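Local coordinates for protein putative phosphinothricin acetyltransferase YwnH (Bacillus subtilis, PDB 1VHS) that probably inactivates phosphinothricin by transferring an acetyl group to it from acetyl-CoA, at residues I19-S22 against T23-S26. Residues are numbered along the deposited sequence; the frame is centred on the assembly and turned at random.
Sequences IYNS and TIAS
Thr-23 and Ile-24 bond to Tyr-20 and Asn-21 one helical turn earlier, on helix 13-24 of this GNAT acetyltransferase fold. The direct backbone bonds from Thr-23 N and Ile-24 N span three residues. Thr-23 N donates to Tyr-20 O at 3.2 Å, from above the carbonyl plane. Thr-23 OG1 donates to Tyr-20 O at 2.7 Å and lies nearer that plane. Its chi1 of 73° sets OG1 between the backbone N and the carbonyl carbon, which turns it back toward Tyr-20 O. Two donors of one residue thus grip Tyr-20 O. The methyl CG2 of Thr-23 rests on Ile-19 O, which also accepts from Ser-22 OG at 2.6 Å.

Ile-24 N bonds to Asn-21 O at 3.2 Å. The two side chains run alongside each other, and Ile-24 CD1 meets Asn-21 OD1 at 3.3 Å. That amide oxygen is held by Val-36 N. Ile-24 CD1 approaches the Tyr-20 ring obliquely, nearest CE2; the Tyr-20 hydroxyl bonds to Asp-32 and Thr-30, and the ring meets Tyr-88, predicted to bind acetyl-CoA.

Two waters bridge carbonyls and amides four residues apart, where a regular alpha-helix would have direct bonds. One links Ser-22 O and Ser-26 N. The other donates to Asn-21 O and accepts from Ala-25 N at 2.8 Å.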
loop_
_atom_site.group_PDB
_atom_site.type_symbol
_atom_site.label_atom_id
_atom_site.label_comp_id
_atom_site.label_asym_id
_atom_site.label_seq_id
_atom_site.Cartn_x
_atom_site.Cartn_y
_atom_site.Cartn_z
ATOM N N ILE A 19 -7.403 -10.038 -0.712
ATOM C CA ILE A 19 -6.387 -9.677 0.272
ATOM C C ILE A 19 -6.815 -8.382 0.959
ATOM O O ILE A 19 -6.717 -8.246 2.179
ATOM C CB ILE A 19 -5.006 -9.482 -0.395
ATOM C CG1 ILE A 19 -4.454 -10.847 -0.821
ATOM C CG2 ILE A 19 -4.042 -8.755 0.561
ATOM C CD1 ILE A 19 -3.150 -10.782 -1.582
ATOM N N TYR A 20 -7.296 -7.439 0.160
ATOM C CA TYR A 20 -7.766 -6.161 0.674
ATOM C C TYR A 20 -8.858 -6.409 1.718
ATOM O O TYR A 20 -8.807 -5.873 2.825
ATOM C CB TYR A 20 -8.321 -5.329 -0.477
ATOM C CG TYR A 20 -8.828 -3.968 -0.070
ATOM C CD1 TYR A 20 -7.944 -2.912 0.157
ATOM C CD2 TYR A 20 -10.193 -3.730 0.074
ATOM C CE1 TYR A 20 -8.408 -1.652 0.513
ATOM C CE2 TYR A 20 -10.672 -2.474 0.432
ATOM C CZ TYR A 20 -9.772 -1.440 0.649
ATOM O OH TYR A 20 -10.238 -0.201 1.006
ATOM N N ASN A 21 -9.841 -7.234 1.366
ATOM C CA ASN A 21 -10.939 -7.539 2.281
ATOM C C ASN A 21 -10.532 -8.276 3.545
ATOM O O ASN A 21 -11.165 -8.119 4.590
ATOM C CB ASN A 21 -12.032 -8.342 1.568
ATOM C CG ASN A 21 -12.815 -7.505 0.582
ATOM O OD1 ASN A 21 -12.966 -6.296 0.762
ATOM N ND2 ASN A 21 -13.337 -8.143 -0.456
ATOM N N SER A 22 -9.480 -9.082 3.465
ATOM C CA SER A 22 -9.044 -9.826 4.636
ATOM C C SER A 22 -8.510 -8.890 5.718
ATOM O O SER A 22 -8.443 -9.267 6.888
ATOM C CB SER A 22 -7.967 -10.845 4.253
ATOM O OG SER A 22 -6.783 -10.194 3.833
ATOM N N THR A 23 -8.142 -7.671 5.329
ATOM C CA THR A 23 -7.606 -6.692 6.276
ATOM C C THR A 23 -8.667 -5.762 6.878
ATOM O O THR A 23 -8.410 -5.082 7.872
ATOM C CB THR A 23 -6.539 -5.794 5.614
ATOM O OG1 THR A 23 -7.179 -4.877 4.717
ATOM C CG2 THR A 23 -5.531 -6.635 4.838
ATOM N N ILE A 24 -9.854 -5.734 6.286
ATOM C CA ILE A 24 -10.915 -4.851 6.766
ATOM C C ILE A 24 -11.332 -5.074 8.219
ATOM O O ILE A 24 -11.513 -4.113 8.971
ATOM C CB ILE A 24 -12.166 -4.953 5.860
ATOM C CG1 ILE A 24 -11.817 -4.459 4.452
ATOM C CG2 ILE A 24 -13.311 -4.131 6.447
ATOM C CD1 ILE A 24 -12.977 -4.485 3.473
ATOM N N ALA A 25 -11.476 -6.334 8.610
ATOM C CA ALA A 25 -11.886 -6.681 9.969
ATOM C C ALA A 25 -11.033 -6.038 11.061
ATOM O O ALA A 25 -11.564 -5.465 12.016
ATOM C CB ALA A 25 -11.880 -8.197 10.138
ATOM N N SER A 26 -9.714 -6.136 10.922
ATOM C CA SER A 26 -8.802 -5.577 11.914
ATOM C C SER A 26 -8.843 -4.055 11.967
ATOM O O SER A 26 -8.352 -3.457 12.923
ATOM C CB SER A 26 -7.367 -6.028 11.626
ATOM O OG SER A 26 -6.899 -5.472 10.409
HETATM O O HOH W 1 -11.950 -8.648 7.108
HETATM O O HOH W 2 -8.684 -8.075 9.203
#